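TqaA (Penicillium aethiopicum, PDB 5DLK) is a fungal nonribosomal peptide synthetase whose terminal condensation-like domain, the piece studied here, probably closes the finished peptide into a macrocycle. Local coordinates at residues A[184-198]-A[392-404]. Residues are numbered along the deposited sequence; the frame is centred on the assembly and turned at random.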
loop_
_atom_site.group_PDB
_atom_site.type_symbol
_atom_site.label_atom_id
_atom_site.label_comp_id
_atom_site.label_asym_id
_atom_site.label_seq_id
_atom_site.Cartn_x
_atom_site.Cartn_y
_atom_site.Cartn_z
ATOM N N VAL A 184 -6.721 3.306 1.055
ATOM C CA VAL A 184 -7.752 3.985 1.826
ATOM C C VAL A 184 -7.566 5.499 1.842
ATOM O O VAL A 184 -8.543 6.242 1.773
ATOM C CB VAL A 184 -7.793 3.468 3.299
ATOM C CG1 VAL A 184 -8.634 4.388 4.192
ATOM C CG2 VAL A 184 -8.335 2.045 3.340
ATOM N N SER A 185 -6.320 5.964 1.922
ATOM C CA SER A 185 -6.102 7.381 2.215
ATOM C C SER A 185 -5.649 8.216 1.012
ATOM O O SER A 185 -5.742 9.441 1.053
ATOM C CB SER A 185 -5.100 7.546 3.373
ATOM O OG SER A 185 -3.797 7.084 3.047
ATOM N N ILE A 186 -5.186 7.582 -0.061
ATOM C CA ILE A 186 -4.818 8.364 -1.248
ATOM C C ILE A 186 -5.991 9.193 -1.831
ATOM O O ILE A 186 -5.748 10.292 -2.339
ATOM C CB ILE A 186 -4.179 7.477 -2.369
ATOM C CG1 ILE A 186 -3.554 8.356 -3.465
ATOM C CG2 ILE A 186 -5.145 6.457 -2.961
ATOM C CD1 ILE A 186 -2.434 9.233 -2.966
ATOM N N PRO A 187 -7.257 8.717 -1.730
ATOM C CA PRO A 187 -8.268 9.649 -2.249
ATOM C C PRO A 187 -8.411 10.901 -1.390
ATOM O O PRO A 187 -8.912 11.922 -1.874
ATOM C CB PRO A 187 -9.565 8.819 -2.225
ATOM C CG PRO A 187 -9.107 7.387 -2.173
ATOM C CD PRO A 187 -7.886 7.450 -1.302
ATOM N N LYS A 188 -7.942 10.827 -0.148
ATOM C CA LYS A 188 -8.005 11.951 0.770
ATOM C C LYS A 188 -6.940 12.987 0.402
ATOM O O LYS A 188 -7.124 14.187 0.612
ATOM C CB LYS A 188 -7.816 11.476 2.215
ATOM C CG LYS A 188 -8.512 12.337 3.257
ATOM C CD LYS A 188 -10.018 12.194 3.163
ATOM C CE LYS A 188 -10.720 13.085 4.172
ATOM N NZ LYS A 188 -12.204 12.922 4.130
ATOM N N LEU A 189 -5.816 12.523 -0.132
ATOM C CA LEU A 189 -4.800 13.443 -0.623
ATOM C C LEU A 189 -5.428 14.301 -1.728
ATOM O O LEU A 189 -5.260 15.529 -1.753
ATOM C CB LEU A 189 -3.563 12.679 -1.139
ATOM C CG LEU A 189 -2.284 13.447 -1.515
ATOM C CD1 LEU A 189 -1.051 12.540 -1.512
ATOM C CD2 LEU A 189 -2.418 14.107 -2.874
ATOM N N PHE A 190 -6.155 13.652 -2.632
ATOM C CA PHE A 190 -6.729 14.349 -3.786
ATOM C C PHE A 190 -7.888 15.265 -3.382
ATOM O O PHE A 190 -7.997 16.385 -3.882
ATOM C CB PHE A 190 -7.203 13.346 -4.843
ATOM C CG PHE A 190 -6.108 12.470 -5.396
ATOM C CD1 PHE A 190 -4.822 12.967 -5.588
ATOM C CD2 PHE A 190 -6.369 11.142 -5.710
ATOM C CE1 PHE A 190 -3.815 12.155 -6.097
ATOM C CE2 PHE A 190 -5.375 10.322 -6.226
ATOM C CZ PHE A 190 -4.094 10.829 -6.421
ATOM N N SER A 191 -8.755 14.801 -2.482
ATOM C CA SER A 191 -9.902 15.613 -2.059
ATOM C C SER A 191 -9.467 16.806 -1.191
ATOM O O SER A 191 -10.042 17.888 -1.305
ATOM C CB SER A 191 -10.947 14.755 -1.331
ATOM O OG SER A 191 -10.469 14.264 -0.094
ATOM N N ASP A 192 -8.442 16.625 -0.356
ATOM C CA ASP A 192 -7.831 17.738 0.367
ATOM C C ASP A 192 -7.208 18.758 -0.591
ATOM O O ASP A 192 -7.351 19.964 -0.386
ATOM C CB ASP A 192 -6.769 17.249 1.350
ATOM C CG ASP A 192 -7.371 16.652 2.619
ATOM O OD1 ASP A 192 -8.603 16.412 2.645
ATOM O OD2 ASP A 192 -6.606 16.423 3.584
ATOM N N PHE A 193 -6.508 18.283 -1.620
ATOM C CA PHE A 193 -5.920 19.190 -2.612
ATOM C C PHE A 193 -7.010 20.060 -3.244
ATOM O O PHE A 193 -6.910 21.287 -3.260
ATOM C CB PHE A 193 -5.167 18.418 -3.710
ATOM C CG PHE A 193 -4.392 19.307 -4.654
ATOM C CD1 PHE A 193 -5.034 19.971 -5.695
ATOM C CD2 PHE A 193 -3.020 19.458 -4.519
ATOM C CE1 PHE A 193 -4.327 20.787 -6.564
ATOM C CE2 PHE A 193 -2.303 20.269 -5.391
ATOM C CZ PHE A 193 -2.961 20.933 -6.414
ATOM N N ALA A 194 -8.053 19.415 -3.747
ATOM C CA ALA A 194 -9.141 20.124 -4.402
ATOM C C ALA A 194 -9.797 21.121 -3.450
ATOM O O ALA A 194 -10.051 22.268 -3.826
ATOM C CB ALA A 194 -10.156 19.152 -4.933
ATOM N N ALA A 195 -10.048 20.691 -2.218
ATOM C CA ALA A 195 -10.677 21.546 -1.217
ATOM C C ALA A 195 -9.828 22.777 -0.905
ATOM O O ALA A 195 -10.361 23.875 -0.729
ATOM C CB ALA A 195 -10.957 20.752 0.067
ATOM N N ILE A 196 -8.511 22.601 -0.848
ATOM C CA ILE A 196 -7.618 23.714 -0.552
ATOM C C ILE A 196 -7.601 24.690 -1.726
ATOM O O ILE A 196 -7.688 25.907 -1.531
ATOM C CB ILE A 196 -6.193 23.241 -0.247
ATOM C CG1 ILE A 196 -6.163 22.498 1.091
ATOM C CG2 ILE A 196 -5.224 24.424 -0.227
ATOM C CD1 ILE A 196 -4.859 21.773 1.355
ATOM N N TYR A 197 -7.510 24.153 -2.941
ATOM C CA TYR A 197 -7.601 24.974 -4.144
ATOM C C TYR A 197 -8.952 25.697 -4.221
ATOM O O TYR A 197 -9.014 26.882 -4.558
ATOM C CB TYR A 197 -7.388 24.114 -5.391
ATOM C CG TYR A 197 -7.468 24.878 -6.696
ATOM C CD1 TYR A 197 -6.336 25.459 -7.250
ATOM C CD2 TYR A 197 -8.673 25.011 -7.374
ATOM C CE1 TYR A 197 -6.400 26.155 -8.446
ATOM C CE2 TYR A 197 -8.747 25.704 -8.566
ATOM C CZ TYR A 197 -7.607 26.273 -9.098
ATOM O OH TYR A 197 -7.677 26.966 -10.284
ATOM N N ASN A 198 -10.028 24.978 -3.911
ATOM C CA ASN A 198 -11.380 25.541 -3.961
ATOM C C ASN A 198 -11.689 26.452 -2.779
ATOM O O ASN A 198 -12.797 26.983 -2.667
ATOM C CB ASN A 198 -12.426 24.433 -4.005
ATOM C CG ASN A 198 -12.395 23.653 -5.285
ATOM O OD1 ASN A 198 -11.877 24.116 -6.300
ATOM N ND2 ASN A 198 -12.960 22.452 -5.253
ATOM N N ASN A 392 -10.382 -3.655 -2.187
ATOM C CA ASN A 392 -11.707 -3.133 -1.855
ATOM C C ASN A 392 -11.598 -1.644 -1.505
ATOM O O ASN A 392 -11.990 -1.186 -0.423
ATOM C CB ASN A 392 -12.352 -3.939 -0.708
ATOM C CG ASN A 392 -11.527 -3.919 0.573
ATOM O OD1 ASN A 392 -10.295 -3.882 0.543
ATOM N ND2 ASN A 392 -12.216 -3.943 1.717
ATOM N N ILE A 393 -11.044 -0.907 -2.458
ATOM C CA ILE A 393 -10.731 0.514 -2.338
ATOM C C ILE A 393 -11.196 1.222 -3.612
ATOM O O ILE A 393 -11.642 0.572 -4.551
ATOM C CB ILE A 393 -9.216 0.734 -2.176
ATOM C CG1 ILE A 393 -8.498 -0.035 -3.307
ATOM C CG2 ILE A 393 -8.764 0.301 -0.787
ATOM C CD1 ILE A 393 -6.989 0.067 -3.327
ATOM N N ASP A 394 -11.086 2.546 -3.644
ATOM C CA ASP A 394 -11.362 3.285 -4.867
ATOM C C ASP A 394 -10.465 2.801 -5.999
ATOM O O ASP A 394 -9.246 2.664 -5.836
ATOM C CB ASP A 394 -11.160 4.791 -4.677
ATOM C CG ASP A 394 -12.196 5.418 -3.772
ATOM O OD1 ASP A 394 -13.156 4.722 -3.379
ATOM O OD2 ASP A 394 -12.058 6.626 -3.464
ATOM N N LEU A 395 -11.086 2.547 -7.143
ATOM C CA LEU A 395 -10.371 2.152 -8.348
ATOM C C LEU A 395 -10.360 3.302 -9.360
ATOM O O LEU A 395 -9.690 3.210 -10.385
ATOM C CB LEU A 395 -11.007 0.905 -8.971
ATOM C CG LEU A 395 -11.046 -0.345 -8.077
ATOM C CD1 LEU A 395 -11.750 -1.507 -8.777
ATOM C CD2 LEU A 395 -9.650 -0.759 -7.666
ATOM N N SER A 396 -11.111 4.363 -9.051
ATOM C CA SER A 396 -11.199 5.576 -9.884
ATOM C C SER A 396 -10.977 6.809 -9.019
ATOM O O SER A 396 -11.295 6.794 -7.841
ATOM C CB SER A 396 -12.567 5.684 -10.566
ATOM O OG SER A 396 -12.912 4.494 -11.250
ATOM N N PHE A 397 -10.456 7.887 -9.606
ATOM C CA PHE A 397 -10.047 9.052 -8.821
ATOM C C PHE A 397 -10.445 10.367 -9.480
ATOM O O PHE A 397 -10.580 10.438 -10.706
ATOM C CB PHE A 397 -8.533 9.014 -8.595
ATOM C CG PHE A 397 -8.062 7.690 -8.102
ATOM C CD1 PHE A 397 -7.720 6.681 -9.002
ATOM C CD2 PHE A 397 -8.042 7.419 -6.741
ATOM C CE1 PHE A 397 -7.341 5.418 -8.538
ATOM C CE2 PHE A 397 -7.661 6.172 -6.274
ATOM C CZ PHE A 397 -7.309 5.174 -7.171
ATOM N N SER A 398 -10.628 11.403 -8.665
ATOM C CA SER A 398 -10.992 12.710 -9.209
ATOM C C SER A 398 -10.416 13.886 -8.424
ATOM O O SER A 398 -10.119 13.793 -7.230
ATOM C CB SER A 398 -12.515 12.841 -9.286
ATOM O OG SER A 398 -13.091 12.834 -7.998
ATOM N N LEU A 399 -10.247 15.001 -9.128
ATOM C CA LEU A 399 -9.716 16.223 -8.541
ATOM C C LEU A 399 -10.638 17.350 -8.973
ATOM O O LEU A 399 -10.377 18.019 -9.972
ATOM C CB LEU A 399 -8.279 16.481 -9.004
ATOM C CG LEU A 399 -7.435 17.495 -8.237
ATOM C CD1 LEU A 399 -6.941 16.883 -6.938
ATOM C CD2 LEU A 399 -6.272 17.984 -9.084
ATOM N N PRO A 400 -11.745 17.532 -8.242
ATOM C CA PRO A 400 -12.822 18.437 -8.654
ATOM C C PRO A 400 -12.483 19.920 -8.453
ATOM O O PRO A 400 -13.093 20.589 -7.613
ATOM C CB PRO A 400 -13.989 18.008 -7.755
ATOM C CG PRO A 400 -13.327 17.489 -6.514
ATOM C CD PRO A 400 -12.054 16.833 -6.980
ATOM N N LEU A 401 -11.523 20.428 -9.222
ATOM C CA LEU A 401 -11.157 21.844 -9.148
ATOM C C LEU A 401 -12.305 22.727 -9.657
ATOM O O LEU A 401 -12.894 22.447 -10.702
ATOM C CB LEU A 401 -9.879 22.117 -9.951
ATOM C CG LEU A 401 -8.652 21.272 -9.588
ATOM C CD1 LEU A 401 -7.398 21.762 -10.315
ATOM C CD2 LEU A 401 -8.443 21.258 -8.079
ATOM N N ARG A 402 -12.618 23.783 -8.910
ATOM C CA ARG A 402 -13.719 24.688 -9.255
ATOM C C ARG A 402 -13.327 25.623 -10.404
ATOM O O ARG A 402 -12.213 26.140 -10.438
ATOM C CB ARG A 402 -14.139 25.498 -8.019
ATOM C CG ARG A 402 -15.474 26.248 -8.114
ATOM C CD ARG A 402 -16.407 25.654 -9.170
ATOM N NE ARG A 402 -17.380 26.629 -9.660
ATOM C CZ ARG A 402 -18.133 26.464 -10.746
ATOM N NH1 ARG A 402 -18.027 25.361 -11.480
ATOM N NH2 ARG A 402 -18.988 27.413 -11.108
ATOM N N GLY A 403 -14.251 25.823 -11.339
ATOM C CA GLY A 403 -14.053 26.725 -12.461
ATOM C C GLY A 403 -15.121 26.517 -13.521
ATOM O O GLY A 403 -15.613 25.405 -13.690
ATOM N N SER A 404 -15.477 27.581 -14.240
ATOM C CA SER A 404 -16.529 27.508 -15.258
ATOM C C SER A 404 -16.149 26.552 -16.381
ATOM O O SER A 404 -16.924 25.669 -16.754
ATOM C CB SER A 404 -16.829 28.899 -15.831
ATOM O OG SER A 404 -15.643 29.667 -15.963
HETATM O O HOH W 1 -10.152 27.707 -10.980
#
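Val184 meets Ile393 through its backbone N, which lies 4.1 Å from Ile393 CG2, next to Gly183 and Asn392, which bind phosphopantetheine in this protein, though none is bound in this model. At the start of helix 186-197, Ile186 CG2 approaches Phe397 CE2. Pro187 brings the CB-CG edge of its ring to one oxygen of Asp394, CG lying 3.3 Å from OD2. Phe190 shares the Phe397 ring with Ile186: Phe397 CD2 meets Phe190 CE2 (4.0 Å) at the edge of the Phe190 ring, near its plane. A turn on, Leu399 slips CD1 between Phe190 CB and Phe193, 3.8 Å from Phe193 CD1. The small Ala194 lets the loop draw in, its CB lying 3.6 Å from Pro400 CD. Leu401 packs next, its CD2 3.8 Å from Tyr197 CD2 and also near Ala194, the Leu401 and Tyr197 side chains crossing nearly at right angles. Tyr197 OH takes a hydrogen bond from Asn80 N and gives one to a water that bridges to Arg402 O. At the helix end, Asn198 turns CG anti to its carbonyl carbon (chi1 -68°), which brings its amide to the backbone at and just past the inverse gamma turn centred on Pro400. Asn198 ND2 donates almost straight to Pro400 O (3.0 Å, 174°), which lies in the plane of the Asn198 amide, and Asn198 OD1 accepts from Arg402 N at 2.7 Å. With an alanine here, Pro400 O and Arg402 N would probably both lose their side-chain partner, leaving residues 400-402 less firmly tied to the helix end. The loop 392-404 crosses from strand 386-390 of one lobe to strand 407-415 of the other, running along the helix while Trp72 and Ile74 of strand 67-75 and Thr87 of helix 81-94 help to enclose the shared apolar side chains.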